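PDB 5JH8: probable chitinase from Chromobacterium violaceum, which probably binds chitin and is likely to hydrolyse its glycosidic bonds. Local coordinates for residues N122-I127 with L163-A168; S256-Y261 with R268-T273. All blocks are in the same frame, centred on the assembly; numbering follows the deposited sequence.

Contact 1. Residues N122-I127 with L163-A168; sequences NFSHFI and LRALGA
Two neighbouring helices on the outside of the TIM barrel meet here, and Leu166 of one packs against Phe123 and Ile127 of the other. The helix segments run nearly parallel, 11° apart, with axes 8.9 Å from each other at closest. Leu166 carries the contact mainly through its CD2 methyl. This CD2 lies 3.7 Å from Ile127 CG1 and 3.9 Å from Phe123 CE2. The leucine side chain crosses the Phe123 side chain at about a right angle. Phe123 has CG anti to its backbone N (chi1 -176°), which brings the ring end nearer to the partner helix. Within the same helix, Ile127 CG1 covers one face of that ring toward its rim, so the three side chains form one apolar cluster. Beside it the small side chains of Ser124 and Ala165 meet where the backbones are near, Ser124 CA and Leu166 CA being 5.7 Å apart. Ser124 OG touches Ala165 CB at 3.6 Å, but its hydrogen bond goes to Arg120 O, back along its own helix. No hydrogen bond crosses between the segments. Apolar side chains between nearly parallel, adjacent helices are typical of the outer helical layer of a TIM barrel.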
loop_
_atom_site.group_PDB
_atom_site.type_symbol
_atom_site.label_atom_id
_atom_site.label_comp_id
_atom_site.label_asym_id
_atom_site.label_seq_id
_atom_site.Cartn_x
_atom_site.Cartn_y
_atom_site.Cartn_z
ATOM N N ASN A 122 13.625 6.255 -16.561
ATOM C CA ASN A 122 14.088 7.287 -15.636
ATOM C C ASN A 122 13.818 6.878 -14.201
ATOM O O ASN A 122 14.677 7.013 -13.332
ATOM C CB ASN A 122 13.373 8.607 -15.925
ATOM C CG ASN A 122 13.787 9.229 -17.235
ATOM O OD1 ASN A 122 14.916 9.048 -17.700
ATOM N ND2 ASN A 122 12.878 9.998 -17.833
ATOM N N PHE A 123 12.610 6.386 -13.932
ATOM C CA PHE A 123 12.240 5.995 -12.577
ATOM C C PHE A 123 13.064 4.791 -12.116
ATOM O O PHE A 123 13.544 4.754 -10.975
ATOM C CB PHE A 123 10.732 5.732 -12.519
ATOM C CG PHE A 123 10.236 5.421 -11.131
ATOM C CD1 PHE A 123 10.448 6.302 -10.082
ATOM C CD2 PHE A 123 9.576 4.237 -10.869
ATOM C CE1 PHE A 123 10.001 5.991 -8.797
ATOM C CE2 PHE A 123 9.111 3.933 -9.585
ATOM C CZ PHE A 123 9.330 4.808 -8.554
ATOM N N SER A 124 13.255 3.803 -12.993
ATOM C CA SER A 124 14.095 2.665 -12.641
ATOM C C SER A 124 15.485 3.133 -12.258
ATOM O O SER A 124 16.074 2.631 -11.294
ATOM C CB SER A 124 14.194 1.711 -13.824
ATOM O OG SER A 124 12.929 1.150 -14.079
ATOM N N HIS A 125 16.030 4.086 -13.023
ATOM C CA HIS A 125 17.373 4.576 -12.753
ATOM C C HIS A 125 17.430 5.307 -11.420
ATOM O O HIS A 125 18.349 5.086 -10.623
ATOM C CB HIS A 125 17.857 5.471 -13.895
ATOM C CG HIS A 125 19.255 5.959 -13.704
ATOM N ND1 HIS A 125 19.534 7.262 -13.366
ATOM C CD2 HIS A 125 20.446 5.316 -13.743
ATOM C CE1 HIS A 125 20.839 7.413 -13.238
ATOM N NE2 HIS A 125 21.417 6.249 -13.466
ATOM N N PHE A 126 16.433 6.150 -11.144
ATOM C CA PHE A 126 16.358 6.827 -9.849
ATOM C C PHE A 126 16.374 5.825 -8.708
ATOM O O PHE A 126 17.113 5.994 -7.732
ATOM C CB PHE A 126 15.100 7.693 -9.807
ATOM C CG PHE A 126 14.710 8.174 -8.423
ATOM C CD1 PHE A 126 15.528 9.011 -7.689
ATOM C CD2 PHE A 126 13.500 7.789 -7.856
ATOM C CE1 PHE A 126 15.142 9.432 -6.422
ATOM C CE2 PHE A 126 13.125 8.216 -6.605
ATOM C CZ PHE A 126 13.938 9.033 -5.891
ATOM N N ILE A 127 15.570 4.767 -8.818
ATOM C CA ILE A 127 15.499 3.753 -7.773
ATOM C C ILE A 127 16.813 2.982 -7.661
ATOM O O ILE A 127 17.244 2.648 -6.553
ATOM C CB ILE A 127 14.268 2.860 -8.027
ATOM C CG1 ILE A 127 12.979 3.676 -7.811
ATOM C CG2 ILE A 127 14.303 1.618 -7.158
ATOM C CD1 ILE A 127 12.838 4.343 -6.452
ATOM N N LEU A 163 9.024 -3.796 -12.994
ATOM C CA LEU A 163 9.230 -4.519 -11.737
ATOM C C LEU A 163 10.585 -5.204 -11.701
ATOM O O LEU A 163 11.237 -5.257 -10.650
ATOM C CB LEU A 163 8.133 -5.553 -11.498
ATOM C CG LEU A 163 6.902 -5.061 -10.733
ATOM C CD1 LEU A 163 6.149 -3.987 -11.459
ATOM C CD2 LEU A 163 5.988 -6.222 -10.416
ATOM N N ARG A 164 11.009 -5.787 -12.820
ATOM C CA ARG A 164 12.315 -6.437 -12.841
ATOM C C ARG A 164 13.420 -5.472 -12.411
ATOM O O ARG A 164 14.252 -5.798 -11.552
ATOM C CB ARG A 164 12.595 -7.018 -14.226
ATOM C CG ARG A 164 13.764 -7.984 -14.280
ATOM C CD ARG A 164 13.913 -8.638 -15.662
ATOM N NE ARG A 164 12.912 -9.675 -15.930
ATOM C CZ ARG A 164 13.037 -10.953 -15.584
ATOM N NH1 ARG A 164 14.133 -11.386 -14.966
ATOM N NH2 ARG A 164 12.063 -11.805 -15.861
ATOM N N ALA A 165 13.429 -4.264 -12.979
ATOM C CA ALA A 165 14.470 -3.292 -12.648
ATOM C C ALA A 165 14.309 -2.782 -11.216
ATOM O O ALA A 165 15.285 -2.672 -10.459
ATOM C CB ALA A 165 14.452 -2.124 -13.635
ATOM N N LEU A 166 13.080 -2.458 -10.828
ATOM C CA LEU A 166 12.854 -1.894 -9.507
ATOM C C LEU A 166 13.200 -2.909 -8.429
ATOM O O LEU A 166 13.798 -2.568 -7.403
ATOM C CB LEU A 166 11.390 -1.460 -9.385
ATOM C CG LEU A 166 10.924 -0.328 -10.323
ATOM C CD1 LEU A 166 9.405 -0.138 -10.305
ATOM C CD2 LEU A 166 11.613 0.978 -9.956
ATOM N N GLY A 167 12.793 -4.156 -8.646
ATOM C CA GLY A 167 13.021 -5.187 -7.659
ATOM C C GLY A 167 14.476 -5.542 -7.492
ATOM O O GLY A 167 14.878 -5.985 -6.419
ATOM N N ALA A 168 15.278 -5.385 -8.544
ATOM C CA ALA A 168 16.704 -5.647 -8.415
ATOM C C ALA A 168 17.396 -4.598 -7.553
ATOM O O ALA A 168 18.415 -4.889 -6.927
ATOM C CB ALA A 168 17.357 -5.708 -9.795
#

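Contact 2. Residues S256-Y261 with R268-T273; sequences SLTFNY and RHTVWT
The strands 256-261 and 268-273 form an antiparallel beta hairpin whose second strand also pairs with strand 212-222. In sequence the hairpin lies between barrel strands 212-222 and 293-297, consistent with the alpha/beta insertion of many family 18 chitinases. Leu257-Thr273, Phe259-Val271 and Tyr261-His269 are hydrogen-bonded pairs, and their side chains share one face. Packing is tight around Leu257, Phe259, Tyr261, Val271 and Thr273, which are buried; His269, at the end, is partly exposed. Phe259 and Tyr261 also touch helix 237-244. Phe259 CG stands between its backbone N and carbonyl carbon (chi1 58°), which lays the ring over Val271, whose CB is 3.8 Å from the ring centroid. His269 CB covers a face of the Tyr261 ring in the same way. The imidazole is near parallel to that ring, with planes 19° apart, but slid so far that they barely overlap. Asp222 is hydrogen-bonded to both side chains, through OD2 to Tyr261 OH and through OD1 to His269 ND1.

On the other face the loose, solvent side is Arg268, Asn260 and Thr270 near the turn. Arg268 is exposed, and its extended chain brings the guanidinium over the amide group of Asn260, the two planes 21° apart. Packing closes up again at Trp272 and the buried Thr258. Thr258 CB stands over the six-membered ring of Trp272, 3.5 Å from its centroid. Val271 O is gripped twice, from opposite faces of its carbonyl plane: Phe259 N donates at 3.1 Å, and Thr258 OG1 donates at 2.8 Å.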
loop_
_atom_site.group_PDB
_atom_site.type_symbol
_atom_site.label_atom_id
_atom_site.label_comp_id
_atom_site.label_asym_id
_atom_site.label_seq_id
_atom_site.Cartn_x
_atom_site.Cartn_y
_atom_site.Cartn_z
ATOM N N SER A 256 -13.714 -12.639 -1.564
ATOM C CA SER A 256 -14.185 -11.295 -1.271
ATOM C C SER A 256 -15.624 -11.373 -0.795
ATOM O O SER A 256 -16.368 -12.262 -1.206
ATOM C CB SER A 256 -14.048 -10.408 -2.512
ATOM O OG SER A 256 -12.699 -10.360 -2.958
ATOM N N LEU A 257 -16.010 -10.423 0.045
ATOM C CA LEU A 257 -17.340 -10.356 0.616
ATOM C C LEU A 257 -18.137 -9.265 -0.082
ATOM O O LEU A 257 -17.631 -8.153 -0.272
ATOM C CB LEU A 257 -17.244 -10.069 2.108
ATOM C CG LEU A 257 -18.553 -10.217 2.873
ATOM C CD1 LEU A 257 -18.888 -11.684 3.067
ATOM C CD2 LEU A 257 -18.455 -9.491 4.209
ATOM N N THR A 258 -19.389 -9.566 -0.450
ATOM C CA THR A 258 -20.232 -8.561 -1.083
ATOM C C THR A 258 -21.619 -8.562 -0.457
ATOM O O THR A 258 -22.107 -9.583 0.025
ATOM C CB THR A 258 -20.286 -8.749 -2.607
ATOM O OG1 THR A 258 -20.974 -7.648 -3.215
ATOM C CG2 THR A 258 -20.973 -10.025 -3.006
ATOM N N PHE A 259 -22.261 -7.402 -0.476
ATOM C CA PHE A 259 -23.661 -7.310 -0.096
ATOM C C PHE A 259 -24.263 -6.086 -0.748
ATOM O O PHE A 259 -23.555 -5.198 -1.222
ATOM C CB PHE A 259 -23.890 -7.316 1.425
ATOM C CG PHE A 259 -23.186 -6.221 2.187
ATOM C CD1 PHE A 259 -21.883 -6.399 2.631
ATOM C CD2 PHE A 259 -23.848 -5.049 2.540
ATOM C CE1 PHE A 259 -21.250 -5.427 3.355
ATOM C CE2 PHE A 259 -23.199 -4.072 3.284
ATOM C CZ PHE A 259 -21.908 -4.279 3.689
ATOM N N ASN A 260 -25.587 -6.071 -0.782
ATOM C CA ASN A 260 -26.336 -4.953 -1.303
ATOM C C ASN A 260 -27.312 -4.473 -0.249
ATOM O O ASN A 260 -27.645 -5.183 0.706
ATOM C CB ASN A 260 -27.155 -5.356 -2.527
ATOM C CG ASN A 260 -26.297 -5.809 -3.661
ATOM O OD1 ASN A 260 -25.800 -5.002 -4.453
ATOM N ND2 ASN A 260 -26.118 -7.121 -3.763
ATOM N N TYR A 261 -27.794 -3.254 -0.463
ATOM C CA TYR A 261 -28.849 -2.732 0.382
ATOM C C TYR A 261 -29.557 -1.597 -0.341
ATOM O O TYR A 261 -29.006 -0.979 -1.256
ATOM C CB TYR A 261 -28.301 -2.292 1.738
ATOM C CG TYR A 261 -27.336 -1.116 1.732
ATOM C CD1 TYR A 261 -27.809 0.178 1.814
ATOM C CD2 TYR A 261 -25.958 -1.301 1.690
ATOM C CE1 TYR A 261 -26.948 1.260 1.850
ATOM C CE2 TYR A 261 -25.086 -0.222 1.732
ATOM C CZ TYR A 261 -25.593 1.057 1.806
ATOM O OH TYR A 261 -24.754 2.134 1.852
ATOM N N ARG A 268 -29.846 1.494 -4.898
ATOM C CA ARG A 268 -29.416 0.162 -4.499
ATOM C C ARG A 268 -27.897 0.146 -4.465
ATOM O O ARG A 268 -27.244 0.185 -5.517
ATOM C CB ARG A 268 -29.938 -0.914 -5.443
ATOM C CG ARG A 268 -29.518 -2.311 -4.991
ATOM C CD ARG A 268 -30.205 -3.415 -5.768
ATOM N NE ARG A 268 -29.783 -4.744 -5.322
ATOM C CZ ARG A 268 -28.864 -5.494 -5.928
ATOM N NH1 ARG A 268 -28.244 -5.058 -7.022
ATOM N NH2 ARG A 268 -28.566 -6.690 -5.437
ATOM N N HIS A 269 -27.341 0.071 -3.257
ATOM C CA HIS A 269 -25.901 0.074 -3.055
ATOM C C HIS A 269 -25.317 -1.320 -3.203
ATOM O O HIS A 269 -26.003 -2.329 -2.994
ATOM C CB HIS A 269 -25.585 0.601 -1.659
ATOM C CG HIS A 269 -25.714 2.082 -1.537
ATOM N ND1 HIS A 269 -24.676 2.892 -1.127
ATOM C CD2 HIS A 269 -26.757 2.905 -1.792
ATOM C CE1 HIS A 269 -25.083 4.149 -1.117
ATOM N NE2 HIS A 269 -26.340 4.185 -1.522
ATOM N N THR A 270 -24.032 -1.357 -3.551
ATOM C CA THR A 270 -23.258 -2.581 -3.632
ATOM C C THR A 270 -21.963 -2.351 -2.868
ATOM O O THR A 270 -21.254 -1.376 -3.136
ATOM C CB THR A 270 -22.896 -2.893 -5.086
ATOM O OG1 THR A 270 -24.081 -3.011 -5.865
ATOM C CG2 THR A 270 -22.180 -4.184 -5.217
ATOM N N VAL A 271 -21.664 -3.232 -1.917
ATOM C CA VAL A 271 -20.423 -3.182 -1.163
ATOM C C VAL A 271 -19.580 -4.383 -1.538
ATOM O O VAL A 271 -20.090 -5.496 -1.641
ATOM C CB VAL A 271 -20.708 -3.204 0.355
ATOM C CG1 VAL A 271 -19.409 -3.307 1.170
ATOM C CG2 VAL A 271 -21.523 -1.987 0.761
ATOM N N TRP A 272 -18.288 -4.158 -1.718
ATOM C CA TRP A 272 -17.289 -5.219 -1.786
ATOM C C TRP A 272 -16.228 -4.936 -0.733
ATOM O O TRP A 272 -15.702 -3.816 -0.675
ATOM C CB TRP A 272 -16.634 -5.296 -3.161
ATOM C CG TRP A 272 -17.494 -5.934 -4.199
ATOM C CD1 TRP A 272 -18.368 -5.304 -5.034
ATOM C CD2 TRP A 272 -17.558 -7.326 -4.530
ATOM N NE1 TRP A 272 -18.964 -6.212 -5.876
ATOM C CE2 TRP A 272 -18.488 -7.462 -5.581
ATOM C CE3 TRP A 272 -16.928 -8.466 -4.043
ATOM C CZ2 TRP A 272 -18.808 -8.706 -6.143
ATOM C CZ3 TRP A 272 -17.234 -9.678 -4.593
ATOM C CH2 TRP A 272 -18.158 -9.797 -5.639
ATOM N N THR A 273 -15.921 -5.932 0.101
ATOM C CA THR A 273 -14.955 -5.752 1.169
ATOM C C THR A 273 -14.373 -7.113 1.539
ATOM O O THR A 273 -14.512 -8.105 0.807
ATOM C CB THR A 273 -15.576 -4.988 2.345
ATOM O OG1 THR A 273 -14.528 -4.611 3.238
ATOM C CG2 THR A 273 -16.641 -5.809 3.043
#

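From the N terminus, the chain first builds the early barrel strands and reaches helix 120-135. Contact 1 closes a loop of 35 residues, which includes strand 142-146, and joins that helix to helix 163-169. The chain then passes through strand 172-176, helix 193-206 and strand 212-222 before contact 2 opens. Contact 2 is far more local: six residues separate its segments. The two contacts follow in series and neither nest nor cross. The centres of contact 1 and contact 2 are about 38 Å apart, on opposite sides of the chain's centre. Contact 1 ties two successive outer helices of the barrel; contact 2 closes the hairpin inserted between barrel strands 212-222 and 293-297.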